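Local coordinates for diacylglycerol lipase (Aspergillus oryzae, PDB 5XK2), which probably hydrolyses the ester bonds of mono- and diacylglycerols, as a class 3 lipase of the alpha/beta-hydrolase fold, here in a closed conformation, at residues V35-D38 with G39-L42; S91-I94 with R95-V98; P140-S143 with D144-I147. All blocks are in the same frame, centred on the assembly; numbering follows the deposited sequence.

Contact 1 of 3, residues V35-D38 with G39-L42; sequences VAKD and GEKL
Glu40 reaches back across the turn to the backbone of Lys37: the amide N of Lys37 donates to Glu40 OE2 at 2.9 Å, with a nearly straight N-H...O angle of 164°. The donor comes down on OE2 from above the carboxylate plane, 72° out of it. The second oxygen, OE1, lies 3.7 Å from CB of Ala36, so the carboxylate spans both residues. With CG beside its own backbone N (chi1 -56°) and the chain extended beyond, Glu40 runs over the Lys37 carbonyl, its CG 3.4 Å from Lys37 O. That carbonyl takes the second bond of the contact, from Glu40 N at 3.2 Å. Lys37 CB approaches OE2 to 3.5 Å, but the ammonium group turns away; NZ is 5.5 Å from OE2, too far for an ion pair, though the opposite charges may still attract weakly.

The type II turn brings Glu40 back over Lys37. Gly39, with positive phi, takes the third position of the turn, a backbone shape glycine adopts easily. Further out, backbone bonds from Gly39 and Glu40 to Val59 fasten the turn to strand 58-65, and Ala36 packs on Val59, leaving Asp38 and Lys37 at the surface. The main-chain bond from Glu40 to Lys37 closes a type II beta turn with glycine at its third position, set in the loop between helices 31-34 and 50-55.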
loop_
_atom_site.group_PDB
_atom_site.type_symbol
_atom_site.label_atom_id
_atom_site.label_comp_id
_atom_site.label_asym_id
_atom_site.label_seq_id
_atom_site.Cartn_x
_atom_site.Cartn_y
_atom_site.Cartn_z
ATOM N N VAL A 35 15.377 2.881 17.012
ATOM C CA VAL A 35 16.064 1.968 17.940
ATOM C C VAL A 35 17.165 2.639 18.771
ATOM O O VAL A 35 17.865 1.972 19.535
ATOM C CB VAL A 35 16.647 0.768 17.199
ATOM C CG1 VAL A 35 15.541 0.083 16.394
ATOM C CG2 VAL A 35 17.808 1.194 16.308
ATOM N N ALA A 36 17.347 3.944 18.591
ATOM C CA ALA A 36 18.454 4.652 19.244
ATOM C C ALA A 36 18.432 4.560 20.771
ATOM O O ALA A 36 17.365 4.608 21.403
ATOM C CB ALA A 36 18.445 6.123 18.821
ATOM N N LYS A 37 19.611 4.459 21.373
ATOM C CA LYS A 37 19.690 4.555 22.819
ATOM C C LYS A 37 19.745 6.007 23.242
ATOM O O LYS A 37 19.954 6.916 22.432
ATOM C CB LYS A 37 20.934 3.808 23.350
ATOM C CG LYS A 37 21.026 2.353 22.875
ATOM C CD LYS A 37 22.164 1.588 23.525
ATOM C CE LYS A 37 22.519 0.349 22.702
ATOM N NZ LYS A 37 21.321 -0.495 22.384
ATOM N N ASP A 38 19.594 6.219 24.540
ATOM C CA ASP A 38 19.662 7.551 25.113
ATOM C C ASP A 38 20.990 8.186 24.750
ATOM O O ASP A 38 22.058 7.555 24.873
ATOM C CB ASP A 38 19.473 7.459 26.645
ATOM C CG ASP A 38 19.789 8.760 27.365
ATOM O OD1 ASP A 38 19.386 9.833 26.891
ATOM O OD2 ASP A 38 20.450 8.713 28.425
ATOM N N GLY A 39 20.936 9.421 24.263
ATOM C CA GLY A 39 22.153 10.140 23.942
ATOM C C GLY A 39 22.555 10.117 22.474
ATOM O O GLY A 39 23.448 10.869 22.078
ATOM N N GLU A 40 21.921 9.274 21.651
ATOM C CA GLU A 40 22.250 9.301 20.220
ATOM C C GLU A 40 21.591 10.495 19.532
ATOM O O GLU A 40 20.434 10.834 19.829
ATOM C CB GLU A 40 21.850 7.988 19.535
ATOM C CG GLU A 40 22.493 6.758 20.215
ATOM C CD GLU A 40 22.253 5.451 19.466
ATOM O OE1 GLU A 40 22.091 5.490 18.234
ATOM O OE2 GLU A 40 22.252 4.393 20.129
ATOM N N LYS A 41 22.331 11.153 18.650
ATOM C CA LYS A 41 21.798 12.305 17.892
ATOM C C LYS A 41 20.815 11.824 16.841
ATOM O O LYS A 41 21.082 10.833 16.150
ATOM C CB LYS A 41 22.931 13.067 17.200
ATOM C CG LYS A 41 23.985 13.669 18.100
ATOM C CD LYS A 41 23.384 14.659 19.042
ATOM C CE LYS A 41 24.402 15.720 19.450
ATOM N NZ LYS A 41 25.469 15.167 20.325
ATOM N N LEU A 42 19.662 12.484 16.740
ATOM C CA LEU A 42 18.771 12.239 15.615
ATOM C C LEU A 42 19.518 12.514 14.321
ATOM O O LEU A 42 20.211 13.509 14.211
ATOM C CB LEU A 42 17.533 13.135 15.695
ATOM C CG LEU A 42 16.486 12.753 16.744
ATOM C CD1 LEU A 42 15.426 13.837 16.763
ATOM C CD2 LEU A 42 15.841 11.397 16.440
#

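Contact 2 of 3, residues S91-I94 with R95-V98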
loop_
_atom_site.group_PDB
_atom_site.type_symbol
_atom_site.label_atom_id
_atom_site.label_comp_id
_atom_site.label_asym_id
_atom_site.label_seq_id
_atom_site.Cartn_x
_atom_site.Cartn_y
_atom_site.Cartn_z
ATOM N N SER A 91 2.151 2.427 10.950
ATOM C CA SER A 91 2.398 1.346 10.022
ATOM C C SER A 91 2.664 1.879 8.614
ATOM O O SER A 91 1.973 2.801 8.129
ATOM C CB SER A 91 1.206 0.387 10.003
ATOM O OG SER A 91 1.484 -0.718 9.169
ATOM N N TYR A 92 3.668 1.313 7.959
ATOM C CA TYR A 92 4.005 1.747 6.610
ATOM C C TYR A 92 3.121 1.090 5.565
ATOM O O TYR A 92 2.955 1.625 4.456
ATOM C CB TYR A 92 5.469 1.453 6.292
ATOM C CG TYR A 92 5.968 2.200 5.079
ATOM C CD1 TYR A 92 6.250 3.565 5.148
ATOM C CD2 TYR A 92 6.168 1.547 3.870
ATOM C CE1 TYR A 92 6.710 4.258 4.038
ATOM C CE2 TYR A 92 6.626 2.230 2.761
ATOM C CZ TYR A 92 6.898 3.584 2.850
ATOM O OH TYR A 92 7.357 4.264 1.747
ATOM N N SER A 93 2.503 -0.037 5.909
ATOM C CA SER A 93 1.728 -0.706 4.876
ATOM C C SER A 93 0.320 -0.144 4.852
ATOM O O SER A 93 -0.516 -0.455 5.704
ATOM C CB SER A 93 1.676 -2.219 5.117
ATOM O OG SER A 93 0.783 -2.837 4.201
ATOM N N ILE A 94 0.052 0.652 3.824
ATOM C CA ILE A 94 -1.267 1.237 3.631
ATOM C C ILE A 94 -2.258 0.151 3.258
ATOM O O ILE A 94 -3.402 0.161 3.715
ATOM C CB ILE A 94 -1.255 2.315 2.534
ATOM C CG1 ILE A 94 -0.336 3.471 2.937
ATOM C CG2 ILE A 94 -2.669 2.826 2.275
ATOM C CD1 ILE A 94 -0.836 4.272 4.136
ATOM N N ARG A 95 -1.818 -0.809 2.445
ATOM C CA ARG A 95 -2.727 -1.875 2.046
ATOM C C ARG A 95 -3.187 -2.683 3.267
ATOM O O ARG A 95 -4.357 -3.021 3.368
ATOM C CB ARG A 95 -2.094 -2.784 0.971
ATOM C CG ARG A 95 -0.962 -3.691 1.432
ATOM C CD ARG A 95 -0.448 -4.563 0.280
ATOM N NE ARG A 95 -1.381 -5.635 -0.072
ATOM C CZ ARG A 95 -1.292 -6.386 -1.168
ATOM N NH1 ARG A 95 -0.306 -6.201 -2.038
ATOM N NH2 ARG A 95 -2.191 -7.336 -1.393
ATOM N N ASN A 96 -2.302 -2.949 4.219
ATOM C CA ASN A 96 -2.718 -3.700 5.397
ATOM C C ASN A 96 -3.683 -2.901 6.260
ATOM O O ASN A 96 -4.604 -3.452 6.868
ATOM C CB ASN A 96 -1.502 -4.135 6.211
ATOM C CG ASN A 96 -0.767 -5.305 5.570
ATOM O OD1 ASN A 96 -1.146 -5.780 4.494
ATOM N ND2 ASN A 96 0.294 -5.767 6.223
ATOM N N TRP A 97 -3.484 -1.588 6.291
ATOM C CA TRP A 97 -4.345 -0.707 7.065
ATOM C C TRP A 97 -5.783 -0.716 6.526
ATOM O O TRP A 97 -6.746 -0.723 7.293
ATOM C CB TRP A 97 -3.767 0.711 7.039
ATOM C CG TRP A 97 -4.550 1.708 7.788
ATOM C CD1 TRP A 97 -4.936 1.633 9.088
ATOM C CD2 TRP A 97 -5.028 2.971 7.296
ATOM N NE1 TRP A 97 -5.638 2.761 9.437
ATOM C CE2 TRP A 97 -5.709 3.597 8.354
ATOM C CE3 TRP A 97 -4.952 3.627 6.059
ATOM C CZ2 TRP A 97 -6.320 4.845 8.220
ATOM C CZ3 TRP A 97 -5.559 4.869 5.928
ATOM C CH2 TRP A 97 -6.232 5.464 7.001
ATOM N N VAL A 98 -5.924 -0.695 5.202
ATOM C CA VAL A 98 -7.258 -0.606 4.611
ATOM C C VAL A 98 -7.907 -1.928 4.199
ATOM O O VAL A 98 -9.111 -1.942 3.933
ATOM C CB VAL A 98 -7.257 0.317 3.351
ATOM C CG1 VAL A 98 -6.737 1.706 3.699
ATOM C CG2 VAL A 98 -6.452 -0.297 2.214
#
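Ser93 and Asn96 meet where the chain turns from a loop into helix 94-98, and Ser93 is the N-cap. Its backbone is still extended, and the following residues take helical angles. Ser93 O accepts from Trp97 N at 3.2 Å, and one residue on, Ile94 O accepts from Val98 N at 3.1 Å, almost along the C=O axis. These two i to i+4 bonds form the first turn in a helix that follows strand 83-89 of the alpha/beta-hydrolase sheet.

The capping bond runs from Asn96 N to Ser93 OG, 3.1 Å with an angle of 155°. Rotation of OG away from the backbone N (chi1 173°) swings it over the start of the helix, where it also lies 3.4 Å from Arg95 CG. On the inner side, Ile94 CG2 packs loosely with Trp97 CE3 and Val98 CG1; Ile94 and Trp97 both rest on Leu154 of helix 154-168, beside the probable nucleophile Ser153. Arg95 serves the dimer: its guanidinium group bonds Tyr92 O and forms a salt bridge with Asp276, both of the second subunit, and makes a cation-pi contact with the Tyr92 ring there. Beside the cap, the Asn96 amide leans over the serine hydroxyl, its CG 3.2 Å from Ser93 OG.

Contact 3 of 3, residues P140-S143 with D144-I147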
loop_
_atom_site.group_PDB
_atom_site.type_symbol
_atom_site.label_atom_id
_atom_site.label_comp_id
_atom_site.label_asym_id
_atom_site.label_seq_id
_atom_site.Cartn_x
_atom_site.Cartn_y
_atom_site.Cartn_z
ATOM N N PRO A 140 12.302 18.531 35.039
ATOM C CA PRO A 140 13.046 19.421 35.948
ATOM C C PRO A 140 14.172 20.222 35.312
ATOM O O PRO A 140 14.330 21.384 35.671
ATOM C CB PRO A 140 13.621 18.453 36.991
ATOM C CG PRO A 140 12.689 17.320 36.993
ATOM C CD PRO A 140 12.278 17.149 35.553
ATOM N N GLU A 141 14.933 19.636 34.389
ATOM C CA GLU A 141 16.029 20.375 33.773
ATOM C C GLU A 141 15.625 21.079 32.474
ATOM O O GLU A 141 16.447 21.743 31.849
ATOM C CB GLU A 141 17.214 19.438 33.491
ATOM C CG GLU A 141 17.801 18.719 34.723
ATOM C CD GLU A 141 18.359 19.668 35.780
ATOM O OE1 GLU A 141 18.588 20.857 35.456
ATOM O OE2 GLU A 141 18.578 19.218 36.940
ATOM N N HIS A 142 14.432 20.768 31.986
ATOM C CA HIS A 142 13.827 21.378 30.792
ATOM C C HIS A 142 12.519 22.139 31.050
ATOM O O HIS A 142 11.589 21.962 30.277
ATOM C CB HIS A 142 13.686 20.326 29.705
ATOM C CG HIS A 142 14.962 19.567 29.471
ATOM N ND1 HIS A 142 15.314 18.468 30.224
ATOM C CD2 HIS A 142 15.997 19.784 28.619
ATOM C CE1 HIS A 142 16.491 18.015 29.824
ATOM N NE2 HIS A 142 16.927 18.794 28.847
ATOM N N SER A 143 12.327 22.689 32.247
ATOM C CA SER A 143 10.974 22.995 32.742
ATOM C C SER A 143 10.112 23.924 31.870
ATOM O O SER A 143 8.892 23.802 31.880
ATOM C CB SER A 143 11.059 23.589 34.157
ATOM O OG SER A 143 11.748 24.821 34.154
ATOM N N ASP A 144 10.732 24.845 31.141
ATOM C CA ASP A 144 9.976 25.784 30.308
ATOM C C ASP A 144 9.888 25.376 28.838
ATOM O O ASP A 144 9.476 26.174 28.005
ATOM C CB ASP A 144 10.562 27.191 30.420
ATOM C CG ASP A 144 11.988 27.267 29.941
ATOM O OD1 ASP A 144 12.644 26.206 29.831
ATOM O OD2 ASP A 144 12.464 28.395 29.698
ATOM N N TYR A 145 10.336 24.170 28.502
ATOM C CA TYR A 145 10.311 23.727 27.108
ATOM C C TYR A 145 8.905 23.465 26.590
ATOM O O TYR A 145 8.019 23.032 27.350
ATOM C CB TYR A 145 11.147 22.441 26.934
ATOM C CG TYR A 145 12.652 22.629 26.895
ATOM C CD1 TYR A 145 13.285 23.618 27.643
ATOM C CD2 TYR A 145 13.444 21.802 26.115
ATOM C CE1 TYR A 145 14.659 23.790 27.607
ATOM C CE2 TYR A 145 14.830 21.959 26.067
ATOM C CZ TYR A 145 15.429 22.961 26.815
ATOM O OH TYR A 145 16.779 23.136 26.794
ATOM N N LYS A 146 8.698 23.713 25.295
ATOM C CA LYS A 146 7.474 23.286 24.635
ATOM C C LYS A 146 7.446 21.784 24.562
ATOM O O LYS A 146 8.490 21.138 24.505
ATOM C CB LYS A 146 7.376 23.846 23.215
ATOM C CG LYS A 146 7.286 25.341 23.132
ATOM C CD LYS A 146 6.794 25.770 21.757
ATOM C CE LYS A 146 7.930 25.974 20.782
ATOM N NZ LYS A 146 8.542 24.699 20.334
ATOM N N ILE A 147 6.250 21.225 24.562
ATOM C CA ILE A 147 6.082 19.805 24.279
ATOM C C ILE A 147 5.421 19.677 22.913
ATOM O O ILE A 147 4.279 20.095 22.735
ATOM C CB ILE A 147 5.247 19.099 25.347
ATOM C CG1 ILE A 147 5.995 19.117 26.692
ATOM C CG2 ILE A 147 4.980 17.659 24.942
ATOM C CD1 ILE A 147 5.199 18.520 27.834
HETATM O O HOH W 1 7.896 21.716 29.823
#
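His142 and Tyr145 form the tight part of this turn. CB of His142 sits over the centre of the tyrosine ring, 3.8 Å from its centroid and 11° off the ring normal, a CH-pi contact. The imidazole then tilts its edge toward the same ring in a T-shaped pair, with the planes at 79°. The ring centroids are 5.0 Å apart. His142 CD2 comes to 3.6 Å from Tyr145 CE2. Both side chains carry CG beside their own backbone N, with chi1 near -77° in Tyr145, which folds its ring back over the histidine. The polar ends are held from outside: His142 ND1 is bonded to Leu138 O, at the end of helix 118-138, and Tyr145 OH to Asn79 OD1, so neither ring is likely to turn freely.

The other side is looser and wetter. Ser143 and Asp144 stand at the exposed corner, where a water donates to Ser143 O and, at 2.8 Å, to Tyr145 O, linking the corner to the outgoing chain. Asp144 OD2 forms a salt bridge with Lys82 NZ. In the turn itself, Tyr145 N donates to His142 O at 3.1 Å, well above the carbonyl plane. That bond closes a type I beta turn, His142 to Tyr145, which connects helix 118-138 to the parallel strand 146-152, a helix-to-strand link of the alpha/beta-hydrolase fold.

Overall arrangement
The three contacts follow one another along the chain and do not touch. Contacts 2 and 3 lie on opposite sides of the chain's centre, their centres about 35 Å apart, whereas contacts 1 and 3 have centres about 19 Å and nearest atoms about 9 Å apart. The centres of contacts 1 and 2 are about 27 Å apart. Contacts 1 and 3 are surface turns, contact 1 beside the outermost strand 58-65 and contact 3 leading into the interior strand 146-152, which pairs with 83-89. Contact 2 is linked to the probable Ser153, His268 and Asp206 triad, through Ile94, and also to the second subunit. The other two meet no other chain of the assembly.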